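Local coordinates for protein Rho guanine nucleotide exchange factor 3 (Mus musculus, PDB 2Z0Q) that acts as a guanine nucleotide exchange factor for the GTPases RhoA and RhoB, here represented by its DH-PH domain pair, at residues P96-W101 / Q182-A187; S224-S229 / Q252-I257; Q274-K279 / Q320-S325. One frame throughout, in Å; residues are numbered along the deposited sequence.

Contact 1 of 3, residues P96-W101 / Q182-A187; sequences PILVGW and QHLEEA
V99 is turned (chi1 171°) so that CG1 stands trans to its amide nitrogen and CG2 trans to its carbonyl carbon, which presents both methyls to E186 and the backbone of H183. The matching torsion of E186, whose CG also lies anti to the backbone N (chi1 166°), lays its extended chain across the valine at about a right angle. Its carboxylate thus rests on the two methyls, OE2 standing 3.6 Å from V99 CG1, a van der Waals contact of a carboxylate oxygen with a methyl. The other methyl, V99 CG2, settles 3.5 Å from the carbonyl oxygen of H183, an oxygen already bonded along its own helix by the N-H of A187.

One turn earlier, P96 crosses the H183 side chain at about a right angle. Its CD lies 3.6 Å from H183 ND1, an oblique approach to the ring. On the buried side L98 CD1 meets L184 CD2 at 3.8 Å, while L98 CB faces A187 CB at 4.2 Å. L167 of helix 155-172 touches both L98 and A187, so a third helix joins on this buried side.

No hydrogen bond spans the two segments, whose axes come within 8.8 Å of each other. Helices 95-101 and 180-213 run the same way here, at 29°, and pack side by side within the elongated helical bundle that is the DH fold.

Contact 2 of 3, residues S224-S229 / Q252-I257; sequences SLIDSS and QEVLVI
The hydroxyl of S229 is gripped from two directions: its OG donates to L225 O at 2.6 Å and receives a proton from a water, also at 2.6 Å. That water in turn accepts the backbone N-H of E253, so a water-mediated path runs from the turn to the residue just before strand 254-263. L225 O is shared as well. The serine approaches it 18° out of the carbonyl plane, and a second water donates to it at 3.0 Å; this water also binds S228 OG and, weakly, E253 OE2. The carbonyl oxygen of L225 is thus met by a hydroxyl and a water, without any direct hydrogen bond between the segments.

Next to these two waters the contact turns apolar. L225 CB faces V254 CB at 3.9 Å, and the leucine methyls fork around E253: CD1 comes to the backbone O, CD2 to OE1. V254 CG1 sits between its own backbone N and carbonyl carbon (chi1 63°), a placement that aims this methyl at I226 CG1, 3.8 Å away. The isoleucine then runs on to V256, crossing it at about a right angle, with I226 CG1 and CD1 both 3.7 Å from V256 CG2.

In the PH domain this lays helix 224-227 against alternate residues of one face of strand 254-263. P275 touches both I226 and V254, L214 of strand 214-215 touches I226 and V256, and F251 of strand 245-251 meets S229 and V256.

Contact 3 of 3, residues Q274-K279 / Q320-S325; sequences QPIPVK and QSQTHS. With SO4 (sulfate ion), chain D.
Q322 reaches from its strand to Q274 and I276, and each part of its side chain has a different neighbour. CB and CG pass beside the sulfate, Q322 CB standing 3.4 Å from sulfate O3. With CG anti to the carbonyl carbon and the chain extended beyond it, CD is carried across to the opposite segment. There Q322 NE2 donates to Q274 O at 2.9 Å in a nearly straight bond (167°). It lies almost within the glutamine's amide plane but 31° out of the carbonyl plane of Q274. NE2 also donates to a water that gives its own protons to Q274 OE1 and Q320 O.

In this PH domain, the amide ties strand 322-327 to the loop residue Q274, just ahead of strand 276-277; the two strands do not pair with each other. At the other branch, Q322 OE1 accepts H324 NE2 at 2.7 Å on a lone pair; with the NE2 bonds this settles the amide flip, and it steadies the imidazole. Q322 OE1 also lies 3.6 Å from I276 CD1. A leucine in place of Q322 would probably leave Q274 O without this donor and set the H324 ring free to turn. The sulfate, probably from the crystallisation liquor, is held by T323 N through O4 at 3.0 Å and by R273 NE. Farther out, Q274 NE2 and Q320 NE2 lie 3.1 Å apart, both donors and not hydrogen-bonded to each other, their amide planes 79° apart; Q274 NE2 donates to E219 O.

Overall arrangement
The three contacts divide between the two domains of the exchange factor. Contact 1 lies in the helical DH domain, its centre 43 Å from that of contact 2 and 52 Å from that of contact 3; even the nearest atoms of contacts 1 and 2 are about 29 Å apart. Contacts 2 and 3 share the PH domain, with centres 12 Å apart, and are directly joined: strands 254-263 and 276-277 pair antiparallel, L255 N lying 2.8 Å from I276 O, while V254 packs on P275 and I257 on H324. The sulfate belongs to contact 3. In this example contacts 2 and 3 form one continuous piece of the PH domain, whereas contact 1 lies across the chain's centre from contact 3.

Contact 1 of 3, residues P96-W101 / Q182-A187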
# COMPACT_ATOMS: atom_id res chain seq x y z
N PRO A 96 -10.09 -27.71 -10.34
CA PRO A 96 -11.35 -27.78 -9.58
C PRO A 96 -11.24 -27.13 -8.22
O PRO A 96 -12.12 -26.38 -7.79
CB PRO A 96 -11.63 -29.26 -9.51
CG PRO A 96 -11.11 -29.74 -10.90
CD PRO A 96 -9.79 -29.01 -10.99
N ILE A 97 -10.13 -27.40 -7.52
CA ILE A 97 -9.95 -26.80 -6.20
C ILE A 97 -9.90 -25.26 -6.26
O ILE A 97 -10.51 -24.58 -5.44
CB ILE A 97 -8.64 -27.32 -5.55
CG1 ILE A 97 -8.84 -28.76 -5.05
CG2 ILE A 97 -8.22 -26.37 -4.38
CD1 ILE A 97 -7.54 -29.41 -4.51
N LEU A 98 -9.14 -24.71 -7.22
CA LEU A 98 -9.02 -23.27 -7.32
C LEU A 98 -10.37 -22.64 -7.68
O LEU A 98 -10.78 -21.69 -7.06
CB LEU A 98 -7.97 -22.89 -8.38
CG LEU A 98 -6.55 -23.14 -7.83
CD1 LEU A 98 -5.54 -23.20 -8.97
CD2 LEU A 98 -6.21 -22.05 -6.84
N VAL A 99 -11.03 -23.19 -8.69
CA VAL A 99 -12.32 -22.65 -9.08
C VAL A 99 -13.33 -22.69 -7.91
O VAL A 99 -14.07 -21.75 -7.70
CB VAL A 99 -12.87 -23.41 -10.28
CG1 VAL A 99 -14.36 -22.97 -10.54
CG2 VAL A 99 -12.00 -23.04 -11.52
N GLY A 100 -13.33 -23.77 -7.13
CA GLY A 100 -14.25 -23.81 -5.99
C GLY A 100 -13.88 -22.91 -4.83
O GLY A 100 -14.74 -22.48 -4.05
N TRP A 101 -12.59 -22.62 -4.69
CA TRP A 101 -12.12 -21.78 -3.60
C TRP A 101 -12.25 -20.28 -3.86
O TRP A 101 -12.52 -19.52 -2.95
CB TRP A 101 -10.65 -22.13 -3.28
CG TRP A 101 -9.98 -21.25 -2.26
CD1 TRP A 101 -10.07 -21.36 -0.88
CD2 TRP A 101 -9.10 -20.15 -2.51
NE1 TRP A 101 -9.30 -20.39 -0.29
CE2 TRP A 101 -8.70 -19.63 -1.26
CE3 TRP A 101 -8.60 -19.55 -3.69
CZ2 TRP A 101 -7.82 -18.53 -1.14
CZ3 TRP A 101 -7.71 -18.45 -3.57
CH2 TRP A 101 -7.34 -17.96 -2.30
N GLN A 182 -8.56 -25.60 -18.93
CA GLN A 182 -9.75 -24.75 -18.84
C GLN A 182 -9.99 -24.19 -17.44
O GLN A 182 -10.36 -23.04 -17.27
CB GLN A 182 -10.99 -25.50 -19.32
CG GLN A 182 -11.06 -25.68 -20.83
CD GLN A 182 -10.34 -26.91 -21.36
OE1 GLN A 182 -10.51 -27.26 -22.54
NE2 GLN A 182 -9.55 -27.59 -20.51
N HIS A 183 -9.82 -25.03 -16.42
CA HIS A 183 -10.06 -24.57 -15.06
C HIS A 183 -9.11 -23.48 -14.65
O HIS A 183 -9.50 -22.53 -13.96
CB HIS A 183 -9.96 -25.75 -14.10
CG HIS A 183 -11.07 -26.72 -14.29
ND1 HIS A 183 -10.89 -28.09 -14.27
CD2 HIS A 183 -12.39 -26.52 -14.54
CE1 HIS A 183 -12.05 -28.68 -14.49
NE2 HIS A 183 -12.97 -27.75 -14.66
N LEU A 184 -7.85 -23.60 -15.07
CA LEU A 184 -6.88 -22.56 -14.72
C LEU A 184 -7.17 -21.28 -15.48
O LEU A 184 -7.06 -20.20 -14.92
CB LEU A 184 -5.45 -23.05 -15.01
CG LEU A 184 -4.95 -24.08 -13.98
CD1 LEU A 184 -3.73 -24.79 -14.53
CD2 LEU A 184 -4.63 -23.36 -12.63
N GLU A 185 -7.50 -21.41 -16.77
CA GLU A 185 -7.84 -20.20 -17.53
C GLU A 185 -9.02 -19.47 -16.83
O GLU A 185 -9.05 -18.24 -16.75
CB GLU A 185 -8.21 -20.58 -18.98
CG GLU A 185 -6.97 -21.04 -19.76
CD GLU A 185 -7.25 -21.72 -21.09
OE1 GLU A 185 -8.43 -22.04 -21.36
OE2 GLU A 185 -6.27 -21.94 -21.87
N GLU A 186 -9.97 -20.24 -16.33
CA GLU A 186 -11.09 -19.65 -15.63
C GLU A 186 -10.66 -18.93 -14.35
O GLU A 186 -11.00 -17.78 -14.13
CB GLU A 186 -12.16 -20.71 -15.33
CG GLU A 186 -13.20 -20.24 -14.31
CD GLU A 186 -14.31 -21.29 -13.99
OE1 GLU A 186 -14.20 -22.44 -14.42
OE2 GLU A 186 -15.30 -20.91 -13.28
N ALA A 187 -9.87 -19.62 -13.52
CA ALA A 187 -9.43 -19.04 -12.28
C ALA A 187 -8.64 -17.75 -12.50
O ALA A 187 -8.79 -16.79 -11.76
CB ALA A 187 -8.58 -20.07 -11.50

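Contact 2 of 3, residues S224-S229 / Q252-I257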
# COMPACT_ATOMS: atom_id res chain seq x y z
N SER A 224 -12.07 24.18 -5.03
CA SER A 224 -12.97 23.26 -5.70
C SER A 224 -12.23 22.12 -6.39
O SER A 224 -12.82 21.08 -6.67
CB SER A 224 -13.83 24.01 -6.73
OG SER A 224 -13.04 24.40 -7.84
N LEU A 225 -10.95 22.32 -6.69
CA LEU A 225 -10.18 21.29 -7.35
C LEU A 225 -10.00 20.12 -6.40
O LEU A 225 -9.90 18.98 -6.84
CB LEU A 225 -8.82 21.82 -7.80
CG LEU A 225 -8.82 22.74 -9.02
CD1 LEU A 225 -7.38 23.26 -9.25
CD2 LEU A 225 -9.32 21.97 -10.25
N ILE A 226 -9.92 20.39 -5.10
CA ILE A 226 -9.79 19.28 -4.15
C ILE A 226 -11.12 18.50 -4.16
O ILE A 226 -11.14 17.28 -4.27
CB ILE A 226 -9.53 19.77 -2.71
CG1 ILE A 226 -8.11 20.37 -2.60
CG2 ILE A 226 -9.65 18.61 -1.73
CD1 ILE A 226 -7.95 21.26 -1.37
N ASP A 227 -12.21 19.24 -4.03
CA ASP A 227 -13.57 18.65 -4.00
C ASP A 227 -13.86 17.77 -5.22
O ASP A 227 -14.43 16.69 -5.09
CB ASP A 227 -14.61 19.78 -3.92
CG ASP A 227 -14.39 20.70 -2.72
OD1 ASP A 227 -13.51 20.41 -1.88
OD2 ASP A 227 -15.09 21.72 -2.60
N SER A 228 -13.45 18.23 -6.39
CA SER A 228 -13.68 17.50 -7.62
C SER A 228 -12.69 16.37 -7.86
O SER A 228 -12.85 15.62 -8.81
CB SER A 228 -13.66 18.47 -8.81
OG SER A 228 -12.36 19.01 -9.03
N SER A 229 -11.67 16.24 -7.01
CA SER A 229 -10.70 15.18 -7.22
C SER A 229 -11.27 13.80 -6.96
O SER A 229 -12.01 13.58 -5.99
CB SER A 229 -9.45 15.38 -6.34
OG SER A 229 -8.82 16.62 -6.61
N GLN A 252 -5.08 14.66 -8.68
CA GLN A 252 -4.78 14.85 -10.09
C GLN A 252 -4.53 16.28 -10.53
O GLN A 252 -3.60 16.55 -11.30
CB GLN A 252 -5.90 14.27 -10.96
CG GLN A 252 -5.55 14.23 -12.45
CD GLN A 252 -4.47 13.21 -12.76
OE1 GLN A 252 -3.29 13.52 -12.68
NE2 GLN A 252 -4.89 11.98 -13.08
N GLU A 253 -5.33 17.20 -10.03
CA GLU A 253 -5.21 18.58 -10.46
C GLU A 253 -4.75 19.58 -9.40
O GLU A 253 -4.64 20.77 -9.69
CB GLU A 253 -6.55 19.05 -11.04
CG GLU A 253 -7.00 18.21 -12.26
CD GLU A 253 -8.28 18.75 -12.86
OE1 GLU A 253 -8.28 19.92 -13.27
OE2 GLU A 253 -9.28 18.01 -12.91
N VAL A 254 -4.47 19.09 -8.20
CA VAL A 254 -4.06 20.01 -7.12
C VAL A 254 -3.17 19.38 -6.06
O VAL A 254 -3.38 18.23 -5.64
CB VAL A 254 -5.34 20.66 -6.46
CG1 VAL A 254 -6.19 19.58 -5.81
CG2 VAL A 254 -4.93 21.76 -5.39
N LEU A 255 -2.15 20.14 -5.64
CA LEU A 255 -1.25 19.68 -4.59
C LEU A 255 -1.71 20.29 -3.26
O LEU A 255 -2.00 21.49 -3.18
CB LEU A 255 0.18 20.13 -4.89
CG LEU A 255 1.26 19.62 -3.91
CD1 LEU A 255 1.65 18.20 -4.29
CD2 LEU A 255 2.52 20.51 -3.96
N VAL A 256 -1.81 19.48 -2.22
CA VAL A 256 -2.26 19.97 -0.90
C VAL A 256 -1.17 19.63 0.11
O VAL A 256 -0.74 18.48 0.24
CB VAL A 256 -3.61 19.31 -0.50
CG1 VAL A 256 -4.10 19.91 0.88
CG2 VAL A 256 -4.64 19.59 -1.56
N ILE A 257 -0.70 20.66 0.83
CA ILE A 257 0.38 20.50 1.79
C ILE A 257 -0.23 20.67 3.19
O ILE A 257 -0.93 21.65 3.44
CB ILE A 257 1.49 21.60 1.57
CG1 ILE A 257 2.06 21.48 0.15
CG2 ILE A 257 2.60 21.41 2.60
CD1 ILE A 257 3.11 22.54 -0.22
O HOH W 1 -9.99 18.33 -9.77
O HOH W 2 -7.93 16.69 -9.05

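Contact 3 of 3, residues Q274-K279 / Q320-S325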
# COMPACT_ATOMS: atom_id res chain seq x y z
N GLN A 274 -2.34 27.52 1.21
CA GLN A 274 -3.44 27.32 0.28
C GLN A 274 -3.01 26.28 -0.74
O GLN A 274 -1.82 26.12 -1.04
CB GLN A 274 -3.77 28.64 -0.39
CG GLN A 274 -4.09 29.68 0.68
CD GLN A 274 -4.42 31.01 0.09
OE1 GLN A 274 -3.99 31.33 -1.01
NE2 GLN A 274 -5.18 31.82 0.83
N PRO A 275 -3.97 25.52 -1.27
CA PRO A 275 -3.63 24.48 -2.25
C PRO A 275 -2.99 25.07 -3.51
O PRO A 275 -3.31 26.20 -3.90
CB PRO A 275 -5.00 23.86 -2.58
CG PRO A 275 -5.83 24.14 -1.38
CD PRO A 275 -5.41 25.54 -0.97
N ILE A 276 -2.10 24.30 -4.14
CA ILE A 276 -1.45 24.70 -5.38
C ILE A 276 -1.99 23.90 -6.58
O ILE A 276 -1.76 22.70 -6.70
CB ILE A 276 0.10 24.49 -5.29
CG1 ILE A 276 0.66 25.38 -4.16
CG2 ILE A 276 0.77 24.77 -6.65
CD1 ILE A 276 2.10 25.03 -3.84
N PRO A 277 -2.70 24.57 -7.51
CA PRO A 277 -3.23 23.87 -8.69
C PRO A 277 -2.06 23.31 -9.47
O PRO A 277 -1.04 23.99 -9.60
CB PRO A 277 -3.95 24.99 -9.47
CG PRO A 277 -4.30 25.99 -8.47
CD PRO A 277 -3.11 25.97 -7.47
N VAL A 278 -2.19 22.09 -9.98
CA VAL A 278 -1.10 21.47 -10.72
C VAL A 278 -0.73 22.28 -11.97
O VAL A 278 0.44 22.31 -12.33
CB VAL A 278 -1.45 19.98 -11.09
CG1 VAL A 278 -0.51 19.43 -12.14
CG2 VAL A 278 -1.32 19.11 -9.79
N LYS A 279 -1.70 22.95 -12.60
CA LYS A 279 -1.40 23.75 -13.81
C LYS A 279 -0.46 24.93 -13.48
O LYS A 279 0.19 25.47 -14.38
CB LYS A 279 -2.68 24.34 -14.43
CG LYS A 279 -3.42 25.31 -13.53
CD LYS A 279 -4.49 26.14 -14.28
CE LYS A 279 -5.06 27.24 -13.35
NZ LYS A 279 -5.91 28.22 -14.10
N GLN A 320 0.14 36.03 -2.09
CA GLN A 320 0.07 34.72 -1.48
C GLN A 320 1.00 33.70 -2.19
O GLN A 320 0.82 32.51 -2.03
CB GLN A 320 -1.38 34.21 -1.52
CG GLN A 320 -2.42 35.06 -0.76
CD GLN A 320 -2.30 34.94 0.76
OE1 GLN A 320 -1.44 35.59 1.39
NE2 GLN A 320 -3.15 34.11 1.37
N SER A 321 1.98 34.17 -2.95
CA SER A 321 2.91 33.23 -3.63
C SER A 321 3.57 32.35 -2.59
O SER A 321 3.73 32.76 -1.45
CB SER A 321 3.97 33.99 -4.40
OG SER A 321 3.41 34.68 -5.47
N GLN A 322 3.97 31.15 -3.00
CA GLN A 322 4.56 30.20 -2.06
C GLN A 322 5.76 29.53 -2.68
O GLN A 322 5.87 29.42 -3.89
CB GLN A 322 3.58 29.04 -1.77
CG GLN A 322 2.29 29.32 -1.07
CD GLN A 322 1.41 28.07 -1.07
OE1 GLN A 322 1.89 26.97 -0.81
NE2 GLN A 322 0.12 28.25 -1.37
N THR A 323 6.64 29.06 -1.81
CA THR A 323 7.73 28.24 -2.27
C THR A 323 8.03 27.24 -1.14
O THR A 323 8.05 27.60 0.02
CB THR A 323 8.99 29.05 -2.66
OG1 THR A 323 9.91 28.16 -3.33
CG2 THR A 323 9.67 29.74 -1.46
N HIS A 324 8.26 25.98 -1.51
CA HIS A 324 8.55 24.93 -0.52
C HIS A 324 9.73 24.07 -0.98
O HIS A 324 9.76 23.64 -2.13
CB HIS A 324 7.34 24.02 -0.40
CG HIS A 324 6.10 24.73 -0.00
ND1 HIS A 324 5.81 25.05 1.31
CD2 HIS A 324 5.09 25.24 -0.75
CE1 HIS A 324 4.67 25.73 1.35
NE2 HIS A 324 4.22 25.86 0.11
N SER A 325 10.69 23.85 -0.09
CA SER A 325 11.85 22.97 -0.37
C SER A 325 11.50 21.76 0.49
O SER A 325 11.47 21.88 1.70
CB SER A 325 13.14 23.64 0.11
OG SER A 325 13.41 24.72 -0.75
S SO4 D . 5.55 30.40 1.81
O1 SO4 D . 4.68 31.61 2.02
O2 SO4 D . 6.22 30.07 3.11
O3 SO4 D . 4.69 29.25 1.44
O4 SO4 D . 6.56 30.63 0.74
O HOH W 3 -1.17 30.79 -1.93